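Local coordinates for protein DOA1 (Saccharomyces cerevisiae, PDB 3ODT) that probably binds ubiquitin through its WD40 beta-propeller domain and helps to regulate the turnover of F-box proteins, at residues A[146-151]-A[186-192]; A[201-207]-A[226-231]; A[39-43]-A[52-56]. All coordinates share one frame; numbering follows the deposited sequence.

Interaction 1 (A[146-151]-A[186-192]); sequences WDAKVV and VVRHLAV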
ATOM      1  N   TRP A 146       5.667   9.629   0.489  1.00  6.79           N
ATOM      2  CA  TRP A 146       4.591   8.862  -0.116  1.00  5.57           C
ATOM      3  C   TRP A 146       4.495   7.451   0.425  1.00  5.52           C
ATOM      4  O   TRP A 146       3.404   6.847   0.390  1.00  7.16           O
ATOM      5  CB  TRP A 146       4.788   8.804  -1.622  1.00  7.09           C
ATOM      6  CG  TRP A 146       4.225  10.030  -2.288  1.00  7.65           C
ATOM      7  CD1 TRP A 146       4.924  11.052  -2.866  1.00  9.92           C
ATOM      8  CD2 TRP A 146       2.844  10.343  -2.445  1.00  7.24           C
ATOM      9  NE1 TRP A 146       4.051  11.980  -3.385  1.00 10.39           N
ATOM     10  CE2 TRP A 146       2.770  11.558  -3.151  1.00  7.97           C
ATOM     11  CE3 TRP A 146       1.656   9.677  -2.102  1.00  9.17           C
ATOM     12  CZ2 TRP A 146       1.562  12.149  -3.488  1.00  9.87           C
ATOM     13  CZ3 TRP A 146       0.447  10.273  -2.437  1.00  9.57           C
ATOM     14  CH2 TRP A 146       0.418  11.491  -3.146  1.00 10.57           C
ATOM     15  N   ASP A 147       5.608   6.891   0.912  1.00  6.25           N
ATOM     16  CA  ASP A 147       5.573   5.556   1.485  1.00  5.02           C
ATOM     17  C   ASP A 147       6.650   5.370   2.532  1.00  6.16           C
ATOM     18  O   ASP A 147       7.657   6.051   2.530  1.00  6.48           O
ATOM     19  CB  ASP A 147       5.690   4.487   0.396  1.00  6.50           C
ATOM     20  CG  ASP A 147       5.215   3.116   0.885  1.00  7.46           C
ATOM     21  OD1 ASP A 147       4.393   3.057   1.816  1.00  7.98           O
ATOM     22  OD2 ASP A 147       5.700   2.085   0.361  1.00  6.23           O
ATOM     23  N   ALA A 148       6.413   4.406   3.411  1.00  7.17           N
ATOM     24  CA  ALA A 148       7.312   4.055   4.497  1.00  6.51           C
ATOM     25  C   ALA A 148       7.074   2.587   4.827  1.00  4.88           C
ATOM     26  O   ALA A 148       5.917   2.107   4.904  1.00  6.12           O
ATOM     27  CB  ALA A 148       7.071   4.945   5.752  1.00  7.60           C
ATOM     28  N   LYS A 149       8.170   1.870   5.007  1.00  6.05           N
ATOM     29  CA  LYS A 149       8.141   0.432   5.269  1.00  5.81           C
ATOM     30  C   LYS A 149       9.156   0.054   6.325  1.00  7.86           C
ATOM     31  O   LYS A 149      10.224   0.681   6.445  1.00  8.68           O
ATOM     32  CB  LYS A 149       8.452  -0.340   3.998  1.00  8.45           C
ATOM     33  CG  LYS A 149       7.413  -0.231   2.906  1.00  5.72           C
ATOM     34  CD  LYS A 149       6.088  -0.856   3.297  1.00  7.37           C
ATOM     35  CE  LYS A 149       5.279  -1.303   2.076  1.00  8.81           C
ATOM     36  NZ  LYS A 149       4.556  -0.209   1.401  1.00  8.61           N
ATOM     37  N   VAL A 150       8.826  -0.979   7.073  1.00  7.36           N
ATOM     38  CA  VAL A 150       9.757  -1.558   8.002  1.00  8.18           C
ATOM     39  C   VAL A 150      10.718  -2.481   7.224  1.00  8.63           C
ATOM     40  O   VAL A 150      10.289  -3.365   6.483  1.00  9.63           O
ATOM     41  CB  VAL A 150       9.011  -2.387   9.070  1.00 10.00           C
ATOM     42  CG1 VAL A 150      10.021  -3.137   9.957  1.00 11.80           C
ATOM     43  CG2 VAL A 150       8.118  -1.485   9.913  1.00 11.38           C
ATOM     44  N   VAL A 151      12.011  -2.262   7.389  1.00  9.91           N
ATOM     45  CA  VAL A 151      13.020  -3.164   6.838  1.00 10.11           C
ATOM     46  C   VAL A 151      13.291  -4.290   7.842  1.00 10.70           C
ATOM     47  O   VAL A 151      13.246  -5.472   7.503  1.00 16.07           O
ATOM     48  CB  VAL A 151      14.295  -2.388   6.526  1.00  8.12           C
ATOM     49  CG1 VAL A 151      15.421  -3.348   6.115  1.00 12.29           C
ATOM     50  CG2 VAL A 151      14.021  -1.375   5.408  1.00 11.30           C
ATOM     51  N   VAL A 186       9.329  11.867  -8.394  1.00  9.40           N
ATOM     52  CA  VAL A 186       8.684  11.534  -7.138  1.00  9.81           C
ATOM     53  C   VAL A 186       8.676  10.022  -6.941  1.00  9.72           C
ATOM     54  O   VAL A 186       8.280   9.286  -7.843  1.00  8.57           O
ATOM     55  CB  VAL A 186       7.241  12.035  -7.196  1.00  9.52           C
ATOM     56  CG1 VAL A 186       6.436  11.501  -6.022  1.00 10.72           C
ATOM     57  CG2 VAL A 186       7.185  13.579  -7.338  1.00  9.95           C
ATOM     58  N   VAL A 187       9.127   9.552  -5.779  1.00  7.55           N
ATOM     59  CA  VAL A 187       9.064   8.109  -5.457  1.00  7.68           C
ATOM     60  C   VAL A 187       7.778   7.852  -4.686  1.00  7.00           C
ATOM     61  O   VAL A 187       7.500   8.531  -3.687  1.00  9.34           O
ATOM     62  CB  VAL A 187      10.282   7.634  -4.662  1.00  9.23           C
ATOM     63  CG1 VAL A 187      10.324   6.125  -4.653  1.00  7.84           C
ATOM     64  CG2 VAL A 187      11.550   8.161  -5.314  1.00  8.40           C
ATOM     65  N   ARG A 188       6.980   6.909  -5.178  1.00  5.97           N
ATOM     66  CA  ARG A 188       5.629   6.730  -4.695  1.00  6.46           C
ATOM     67  C   ARG A 188       5.439   5.527  -3.773  1.00  7.11           C
ATOM     68  O   ARG A 188       4.548   5.520  -2.913  1.00  6.17           O
ATOM     69  CB  ARG A 188       4.686   6.569  -5.877  1.00  8.36           C
ATOM     70  CG  ARG A 188       4.501   7.817  -6.733  1.00  8.12           C
ATOM     71  CD  ARG A 188       3.845   8.913  -5.976  1.00  8.59           C
ATOM     72  NE  ARG A 188       2.424   8.707  -5.625  1.00 10.90           N
ATOM     73  CZ  ARG A 188       1.400   9.384  -6.135  1.00 12.11           C
ATOM     74  NH1 ARG A 188       1.590  10.289  -7.117  1.00 17.08           N
ATOM     75  NH2 ARG A 188       0.172   9.147  -5.676  1.00 16.63           N
ATOM     76  N   HIS A 189       6.236   4.483  -3.959  1.00  5.90           N
ATOM     77  CA  HIS A 189       5.992   3.282  -3.170  1.00  6.52           C
ATOM     78  C   HIS A 189       7.194   2.373  -3.085  1.00  6.52           C
ATOM     79  O   HIS A 189       8.098   2.419  -3.922  1.00  6.04           O
ATOM     80  CB  HIS A 189       4.760   2.508  -3.705  1.00  5.56           C
ATOM     81  CG  HIS A 189       3.885   1.990  -2.604  1.00  7.90           C
ATOM     82  ND1 HIS A 189       3.116   2.815  -1.813  1.00  6.51           N
ATOM     83  CD2 HIS A 189       3.671   0.730  -2.144  1.00  7.88           C
ATOM     84  CE1 HIS A 189       2.474   2.090  -0.919  1.00  8.25           C
ATOM     85  NE2 HIS A 189       2.800   0.816  -1.089  1.00  7.76           N
ATOM     86  N   LEU A 190       7.166   1.519  -2.072  1.00  6.72           N
ATOM     87  CA  LEU A 190       8.247   0.624  -1.741  1.00  5.62           C
ATOM     88  C   LEU A 190       7.730  -0.767  -1.403  1.00  6.82           C
ATOM     89  O   LEU A 190       6.665  -0.908  -0.805  1.00  7.21           O
ATOM     90  CB  LEU A 190       9.016   1.158  -0.543  1.00  7.59           C
ATOM     91  CG  LEU A 190       9.643   2.550  -0.598  1.00  7.49           C
ATOM     92  CD1 LEU A 190      10.072   2.992   0.787  1.00  9.74           C
ATOM     93  CD2 LEU A 190      10.818   2.522  -1.550  1.00  9.68           C
ATOM     94  N   ALA A 191       8.510  -1.789  -1.716  1.00  6.85           N
ATOM     95  CA  ALA A 191       8.303  -3.124  -1.150  1.00  8.90           C
ATOM     96  C   ALA A 191       9.667  -3.695  -0.774  1.00  9.01           C
ATOM     97  O   ALA A 191      10.616  -3.634  -1.582  1.00 11.21           O
ATOM     98  CB  ALA A 191       7.612  -4.060  -2.129  1.00 11.33           C
ATOM     99  N   VAL A 192       9.807  -4.089   0.485  1.00  8.45           N
ATOM    100  CA  VAL A 192      11.037  -4.701   0.958  1.00  8.56           C
ATOM    101  C   VAL A 192      11.072  -6.198   0.596  1.00  8.87           C
ATOM    102  O   VAL A 192      10.195  -6.966   0.963  1.00 12.97           O
ATOM    103  CB  VAL A 192      11.203  -4.484   2.474  1.00  9.66           C
ATOM    104  CG1 VAL A 192      12.478  -5.176   2.995  1.00 10.99           C
ATOM    105  CG2 VAL A 192      11.157  -2.984   2.785  1.00 10.77           C
TER
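W146 and D147 sit across from R188 and H189 on two strands that run nearly parallel, 21° apart, with axes 5.2 Å apart at closest approach. No backbone-to-backbone bond joins them; side chains bridge the space. W146 and R188 form a flat stack. The guanidinium plane is 18° from the indole plane, and CZ of R188 lies 3.7 Å from the centroid of the six-membered ring of W146. CD of R188 covers the five-membered ring. Bends at chi2 and chi3 fold the R188 chain back over the ring, although its CB points away from the other strand. CG1 of V186 meets the indole at CD1 of W146, 3.5 Å away.

These are the innermost strands of adjacent four-stranded blades in the WD40 propeller, and each has a classic beta bulge, at W146-D147 and at R188-H189. The carboxylate of D147 lies flat over one face of the H189 ring, planes 7° apart. OD2 of D147 takes the L190 N-H on its anti lone pair at 2.9 Å. Its syn lone pair takes NZ of K149 at 2.8 Å, a salt bridge within the strand. L190 N and K149 NZ together grip OD2 of D147, which probably favours the charged carboxylate. NZ of K149 also reaches L190 O in a weak bond. Farther along, CG2 of V192 packs 4.0 Å from CB of K149.

Interaction 2 (A[201-207]-A[226-231]); sequences CSNDGLI and SFVYCI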
ATOM      1  N   CYS A 201       8.878   2.296  -6.817  1.00  5.89           N
ATOM      2  CA  CYS A 201       8.219   2.779  -8.018  1.00  6.93           C
ATOM      3  C   CYS A 201       7.980   4.268  -7.917  1.00  5.96           C
ATOM      4  O   CYS A 201       8.034   4.857  -6.813  1.00  6.94           O
ATOM      5  CB  CYS A 201       6.894   2.033  -8.266  1.00  7.64           C
ATOM      6  SG  CYS A 201       5.588   2.394  -7.084  1.00  7.41           S
ATOM      7  N   SER A 202       7.696   4.876  -9.067  1.00  5.73           N
ATOM      8  CA  SER A 202       7.784   6.307  -9.172  1.00  6.94           C
ATOM      9  C   SER A 202       6.840   6.925 -10.204  1.00  7.03           C
ATOM     10  O   SER A 202       6.297   6.242 -11.085  1.00  8.26           O
ATOM     11  CB  SER A 202       9.255   6.618  -9.502  1.00  9.02           C
ATOM     12  OG  SER A 202       9.513   7.943  -9.934  1.00  8.99           O
ATOM     13  N   ASN A 203       6.658   8.238 -10.103  1.00  8.67           N
ATOM     14  CA  ASN A 203       5.962   8.979 -11.142  1.00  7.59           C
ATOM     15  C   ASN A 203       6.686   8.911 -12.492  1.00  7.71           C
ATOM     16  O   ASN A 203       6.099   9.240 -13.500  1.00  9.67           O
ATOM     17  CB  ASN A 203       5.842  10.452 -10.759  1.00  8.80           C
ATOM     18  CG  ASN A 203       4.745  10.722  -9.728  1.00  8.75           C
ATOM     19  OD1 ASN A 203       4.137   9.799  -9.159  1.00 10.83           O
ATOM     20  ND2 ASN A 203       4.491  12.005  -9.488  1.00  9.62           N
ATOM     21  N   ASP A 204       7.938   8.463 -12.500  1.00  8.27           N
ATOM     22  CA  ASP A 204       8.683   8.312 -13.746  1.00  8.86           C
ATOM     23  C   ASP A 204       8.226   7.107 -14.566  1.00  8.92           C
ATOM     24  O   ASP A 204       8.728   6.869 -15.652  1.00 11.01           O
ATOM     25  CB  ASP A 204      10.197   8.260 -13.503  1.00 10.34           C
ATOM     26  CG  ASP A 204      10.656   6.991 -12.760  1.00  9.59           C
ATOM     27  OD1 ASP A 204       9.826   6.060 -12.553  1.00  8.91           O
ATOM     28  OD2 ASP A 204      11.847   6.918 -12.384  1.00 11.36           O
ATOM     29  N   GLY A 205       7.256   6.359 -14.052  1.00  7.22           N
ATOM     30  CA  GLY A 205       6.730   5.223 -14.771  1.00  9.98           C
ATOM     31  C   GLY A 205       7.469   3.925 -14.559  1.00  7.08           C
ATOM     32  O   GLY A 205       7.089   2.929 -15.135  1.00  9.19           O
ATOM     33  N   LEU A 206       8.491   3.923 -13.709  1.00  7.47           N
ATOM     34  CA  LEU A 206       9.391   2.785 -13.569  1.00  8.74           C
ATOM     35  C   LEU A 206       9.255   2.145 -12.196  1.00  6.74           C
ATOM     36  O   LEU A 206       8.903   2.802 -11.219  1.00  8.86           O
ATOM     37  CB  LEU A 206      10.861   3.215 -13.789  1.00  8.59           C
ATOM     38  CG  LEU A 206      11.169   3.864 -15.138  1.00 12.37           C
ATOM     39  CD1 LEU A 206      12.586   4.415 -15.225  1.00 10.98           C
ATOM     40  CD2 LEU A 206      10.913   2.835 -16.257  1.00 13.07           C
ATOM     41  N   ILE A 207       9.571   0.859 -12.161  1.00  7.00           N
ATOM     42  CA  ILE A 207       9.764   0.079 -10.953  1.00  6.81           C
ATOM     43  C   ILE A 207      11.189  -0.405 -11.024  1.00  8.77           C
ATOM     44  O   ILE A 207      11.653  -0.762 -12.087  1.00  8.26           O
ATOM     45  CB  ILE A 207       8.833  -1.135 -10.934  1.00  7.63           C
ATOM     46  CG1 ILE A 207       7.380  -0.690 -11.161  1.00  9.04           C
ATOM     47  CG2 ILE A 207       9.026  -1.920  -9.655  1.00  9.09           C
ATOM     48  CD1 ILE A 207       6.472  -1.816 -11.606  1.00 11.34           C
ATOM     49  N   SER A 226       2.267   5.806 -17.311  1.00 11.73           N
ATOM     50  CA  SER A 226       2.097   6.984 -16.474  1.00 13.25           C
ATOM     51  C   SER A 226       2.741   6.738 -15.118  1.00 12.09           C
ATOM     52  O   SER A 226       3.658   5.927 -14.994  1.00 13.68           O
ATOM     53  CB  SER A 226       0.613   7.312 -16.303  1.00 17.67           C
ATOM     54  OG  SER A 226       0.430   8.667 -15.931  1.00 16.65           O
ATOM     55  N   PHE A 227       2.254   7.439 -14.100  1.00 10.50           N
ATOM     56  CA  PHE A 227       2.755   7.261 -12.756  1.00  8.69           C
ATOM     57  C   PHE A 227       2.475   5.848 -12.240  1.00  7.30           C
ATOM     58  O   PHE A 227       1.395   5.272 -12.500  1.00  8.95           O
ATOM     59  CB  PHE A 227       2.086   8.229 -11.784  1.00  8.72           C
ATOM     60  CG  PHE A 227       2.066   9.625 -12.240  1.00 12.26           C
ATOM     61  CD1 PHE A 227       3.101  10.147 -12.982  1.00 12.12           C
ATOM     62  CD2 PHE A 227       0.976  10.411 -11.979  1.00 20.14           C
ATOM     63  CE1 PHE A 227       3.075  11.443 -13.412  1.00 19.22           C
ATOM     64  CE2 PHE A 227       0.941  11.720 -12.423  1.00 27.35           C
ATOM     65  CZ  PHE A 227       1.992  12.225 -13.139  1.00 26.59           C
ATOM     66  N   VAL A 228       3.415   5.325 -11.462  1.00  7.37           N
ATOM     67  CA  VAL A 228       3.203   4.063 -10.776  1.00  6.56           C
ATOM     68  C   VAL A 228       2.927   4.380  -9.310  1.00  7.60           C
ATOM     69  O   VAL A 228       3.776   4.969  -8.631  1.00  8.21           O
ATOM     70  CB  VAL A 228       4.375   3.087 -10.929  1.00  6.93           C
ATOM     71  CG1 VAL A 228       3.979   1.729 -10.389  1.00  7.44           C
ATOM     72  CG2 VAL A 228       4.827   2.988 -12.377  1.00 10.22           C
ATOM     73  N   TYR A 229       1.742   3.994  -8.818  1.00  6.61           N
ATOM     74  CA  TYR A 229       1.316   4.374  -7.474  1.00  7.31           C
ATOM     75  C   TYR A 229       1.573   3.339  -6.393  1.00  8.14           C
ATOM     76  O   TYR A 229       1.729   3.698  -5.229  1.00  9.26           O
ATOM     77  CB  TYR A 229      -0.179   4.669  -7.477  1.00  7.67           C
ATOM     78  CG  TYR A 229      -0.606   5.849  -8.323  1.00  8.42           C
ATOM     79  CD1 TYR A 229       0.088   7.055  -8.285  1.00  8.35           C
ATOM     80  CD2 TYR A 229      -1.689   5.760  -9.165  1.00  8.26           C
ATOM     81  CE1 TYR A 229      -0.302   8.134  -9.047  1.00  9.59           C
ATOM     82  CE2 TYR A 229      -2.111   6.857  -9.913  1.00  7.55           C
ATOM     83  CZ  TYR A 229      -1.394   8.022  -9.861  1.00  8.06           C
ATOM     84  OH  TYR A 229      -1.793   9.088 -10.594  1.00  9.93           O
ATOM     85  N   CYS A 230       1.594   2.049  -6.754  1.00  6.31           N
ATOM     86  CA  CYS A 230       1.628   1.025  -5.719  1.00  7.04           C
ATOM     87  C   CYS A 230       2.312  -0.191  -6.288  1.00  7.11           C
ATOM     88  O   CYS A 230       2.166  -0.462  -7.483  1.00  7.29           O
ATOM     89  CB  CYS A 230       0.194   0.661  -5.292  1.00  8.28           C
ATOM     90  SG  CYS A 230       0.124  -0.448  -3.851  1.00  7.76           S
ATOM     91  N   ILE A 231       3.106  -0.875  -5.454  1.00  6.87           N
ATOM     92  CA  ILE A 231       3.700  -2.161  -5.757  1.00  8.44           C
ATOM     93  C   ILE A 231       3.594  -3.053  -4.525  1.00  6.19           C
ATOM     94  O   ILE A 231       3.648  -2.583  -3.391  1.00  7.73           O
ATOM     95  CB  ILE A 231       5.185  -2.054  -6.140  1.00  6.88           C
ATOM     96  CG1 ILE A 231       5.940  -1.164  -5.160  1.00  9.36           C
ATOM     97  CG2 ILE A 231       5.326  -1.524  -7.545  1.00  8.02           C
ATOM     98  CD1 ILE A 231       7.416  -1.033  -5.407  1.00  8.75           C
TER
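N203 lays its side-chain amide over one face of the F227 ring, with the two planes 24° apart. CG of N203 stands above the ring, offset toward the rim, while CB of N203 comes within 3.5 Å of CD1 of F227. The backbone oxygen of N203 instead meets the ring at its edge, 3.2 Å from CD1 of F227. OD1 of N203 takes a weak bond from NH1 of R188.

V228 points toward the other segment and splits its methyls. CG1 of V228 lies 3.6 Å from CB of C201, and CG2 of V228 lies 3.6 Å from the carbonyl carbon of G205. With chi1 at 69°, SG of C201 sits between its backbone N and carbonyl carbon, 3.7 Å from CG1 of V228. I231 adds CG2 to the same apolar patch, meeting CB of C201 and CD1 of I207.

The contact joins two neighbouring propeller blades: the turn between the second and third strands of one meets the innermost strand of the next. That turn is type I, S202 to G205, with an ST turn at S202, whose OG also bonds to V186 O, and an Asx turn at D204. S202 O accepts from G205 N and, at 3.0 Å, from V228 N, on opposite faces of its carbonyl plane. The V228 bond is fairly straight at 163°. CA of G205 makes a C-H...O contact with S226 O.

Interaction 3 (A[39-43]-A[52-56]); sequences GTVRL and GTVVY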
ATOM      1  N   GLY A  39     -14.724   8.848   2.795  1.00  7.21           N
ATOM      2  CA  GLY A  39     -14.565   8.959   4.222  1.00  8.83           C
ATOM      3  C   GLY A  39     -14.857   7.678   4.985  1.00  6.78           C
ATOM      4  O   GLY A  39     -14.846   7.692   6.216  1.00  8.22           O
ATOM      5  N   THR A  40     -15.094   6.580   4.271  1.00  8.82           N
ATOM      6  CA  THR A  40     -15.447   5.326   4.903  1.00  8.79           C
ATOM      7  C   THR A  40     -14.336   4.288   4.825  1.00  7.37           C
ATOM      8  O   THR A  40     -13.485   4.322   3.917  1.00  6.37           O
ATOM      9  CB  THR A  40     -16.749   4.703   4.330  1.00  9.78           C
ATOM     10  OG1 THR A  40     -16.529   4.224   2.994  1.00  8.52           O
ATOM     11  CG2 THR A  40     -17.898   5.691   4.361  1.00 11.35           C
ATOM     12  N   VAL A  41     -14.369   3.388   5.803  1.00  7.92           N
ATOM     13  CA  VAL A  41     -13.597   2.141   5.821  1.00  7.25           C
ATOM     14  C   VAL A  41     -14.634   1.050   5.647  1.00  7.99           C
ATOM     15  O   VAL A  41     -15.601   1.000   6.400  1.00  7.16           O
ATOM     16  CB  VAL A  41     -12.934   1.905   7.178  1.00  7.54           C
ATOM     17  CG1 VAL A  41     -12.110   0.616   7.153  1.00  8.44           C
ATOM     18  CG2 VAL A  41     -12.072   3.097   7.571  1.00  7.89           C
ATOM     19  N   ARG A  42     -14.442   0.189   4.661  1.00  7.34           N
ATOM     20  CA  ARG A  42     -15.321  -0.945   4.423  1.00  9.46           C
ATOM     21  C   ARG A  42     -14.605  -2.251   4.566  1.00  6.87           C
ATOM     22  O   ARG A  42     -13.466  -2.413   4.123  1.00  7.63           O
ATOM     23  CB  ARG A  42     -15.958  -0.826   3.048  1.00  9.75           C
ATOM     24  CG  ARG A  42     -16.901   0.325   3.005  1.00 11.96           C
ATOM     25  CD  ARG A  42     -17.469   0.542   1.649  1.00 14.13           C
ATOM     26  NE  ARG A  42     -17.942   1.921   1.576  1.00 16.67           N
ATOM     27  CZ  ARG A  42     -19.199   2.299   1.465  1.00 13.58           C
ATOM     28  NH1 ARG A  42     -20.180   1.424   1.424  1.00 19.32           N
ATOM     29  NH2 ARG A  42     -19.447   3.585   1.403  1.00 17.25           N
ATOM     30  N   LEU A  43     -15.288  -3.173   5.226  1.00  7.00           N
ATOM     31  CA  LEU A  43     -14.857  -4.550   5.401  1.00  7.49           C
ATOM     32  C   LEU A  43     -15.749  -5.407   4.530  1.00  8.56           C
ATOM     33  O   LEU A  43     -16.995  -5.363   4.638  1.00  9.25           O
ATOM     34  CB  LEU A  43     -14.995  -4.960   6.858  1.00  8.43           C
ATOM     35  CG  LEU A  43     -14.629  -6.407   7.140  1.00  9.69           C
ATOM     36  CD1 LEU A  43     -13.151  -6.667   6.867  1.00 12.62           C
ATOM     37  CD2 LEU A  43     -14.962  -6.725   8.585  1.00 13.95           C
ATOM     38  N   GLY A  52     -20.122  -6.250   1.623  1.00 10.02           N
ATOM     39  CA  GLY A  52     -19.452  -5.142   2.274  1.00  9.61           C
ATOM     40  C   GLY A  52     -20.271  -4.504   3.379  1.00 10.69           C
ATOM     41  O   GLY A  52     -21.497  -4.388   3.283  1.00 12.50           O
ATOM     42  N   THR A  53     -19.579  -4.100   4.435  1.00  8.81           N
ATOM     43  CA  THR A  53     -20.154  -3.335   5.521  1.00 10.94           C
ATOM     44  C   THR A  53     -19.242  -2.146   5.850  1.00  9.73           C
ATOM     45  O   THR A  53     -18.012  -2.247   5.804  1.00 11.43           O
ATOM     46  CB  THR A  53     -20.246  -4.175   6.808  1.00 23.87           C
ATOM     47  OG1 THR A  53     -20.881  -5.424   6.532  1.00 32.93           O
ATOM     48  CG2 THR A  53     -21.064  -3.452   7.826  1.00 30.12           C
ATOM     49  N   VAL A  54     -19.834  -1.013   6.194  1.00  9.95           N
ATOM     50  CA  VAL A  54     -19.079   0.145   6.619  1.00  9.32           C
ATOM     51  C   VAL A  54     -18.755  -0.006   8.096  1.00  9.77           C
ATOM     52  O   VAL A  54     -19.665  -0.094   8.931  1.00 11.48           O
ATOM     53  CB  VAL A  54     -19.850   1.467   6.402  1.00  9.64           C
ATOM     54  CG1 VAL A  54     -19.075   2.630   6.961  1.00 13.21           C
ATOM     55  CG2 VAL A  54     -20.112   1.676   4.926  1.00 12.69           C
ATOM     56  N   VAL A  55     -17.467  -0.020   8.419  1.00 10.58           N
ATOM     57  CA  VAL A  55     -17.035  -0.189   9.805  1.00 10.79           C
ATOM     58  C   VAL A  55     -16.586   1.125  10.416  1.00 11.28           C
ATOM     59  O   VAL A  55     -16.421   1.216  11.628  1.00 11.00           O
ATOM     60  CB  VAL A  55     -15.937  -1.266   9.939  1.00  9.58           C
ATOM     61  CG1 VAL A  55     -16.508  -2.658   9.569  1.00 11.05           C
ATOM     62  CG2 VAL A  55     -14.733  -0.933   9.104  1.00 11.41           C
ATOM     63  N   TYR A  56     -16.433   2.152   9.579  1.00 10.19           N
ATOM     64  CA  TYR A  56     -16.142   3.502  10.073  1.00  8.95           C
ATOM     65  C   TYR A  56     -16.532   4.540   9.024  1.00  8.16           C
ATOM     66  O   TYR A  56     -16.291   4.353   7.847  1.00  8.99           O
ATOM     67  CB  TYR A  56     -14.639   3.668  10.411  1.00 12.59           C
ATOM     68  CG  TYR A  56     -14.257   5.113  10.724  1.00 12.10           C
ATOM     69  CD1 TYR A  56     -14.266   5.594  12.021  1.00 18.68           C
ATOM     70  CD2 TYR A  56     -13.903   5.991   9.705  1.00 13.12           C
ATOM     71  CE1 TYR A  56     -13.914   6.924  12.286  1.00 17.63           C
ATOM     72  CE2 TYR A  56     -13.540   7.288   9.955  1.00 15.70           C
ATOM     73  CZ  TYR A  56     -13.546   7.758  11.235  1.00 13.59           C
ATOM     74  OH  TYR A  56     -13.202   9.085  11.454  1.00 19.71           O
TER
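V41 meets V55 and Y56 on the close-packed side of this hairpin, while R42 and V54 pair on the other face. CG1 of V41 lies 3.6 Å from CG2 of V55, and CG2 of V41 lies against CB of Y56. CB of L43 extends the patch to CG1 of V55. V41 and L43 are buried, and beyond them L74, F76 and L88 are in contact. Y56 adds its ring, which meets F76.

The backbone is firmly bonded. L43 and T53 form a hydrogen-bonded antiparallel pair with both bonds at 2.9 Å. T53, though on the face of V41 and L43, is exposed. The bond from L43 N runs nearly along the C=O axis of T53. V41 N bonds to Y56 O. V41 O receives V55 N at 2.9 Å and, weakly, Y56 N, since V55 and Y56 both face V41 in a classic beta bulge. These strands are the third and fourth of a WD40 blade, so 52-56 lies at its outer edge.

The R42 and V54 face is more open. Only one methyl of V54, CG2, bears on the guanidinium of R42, 3.5 Å from NH1. The chain of R42 runs extended from CG to NE, and NE bonds to OG1 of T40 at 3.1 Å, tilted from the guanidinium plane. NH2 of R42 makes a salt bridge to D38, and OG1 of T40 bonds to D38 as well. An alanine in place of R42 would probably cost D38 this salt bridge and uncover CG2 of V54.

How the interactions relate
Interactions 1 and 2 are neighbours, with centres 11 Å apart. They share one blade: strands 187-194 and 197-202 are adjacent in its sheet, and R188 N probably bonds to C201 O. Both contacts join one blade to the next. Interaction 1, nearer the chain centre and partly buried, relies on charged and aromatic side chains. Interaction 2 is buried, with apolar side chains and a turn carbonyl. Interaction 3 lies within a single blade, at its outer edge, partly buried and with T53 exposed. It rests on strand-to-strand backbone bonds, interrupted by a bulge, with one apolar face and one more polar. It touches neither of the others, the nearest atoms being about 16 Å away.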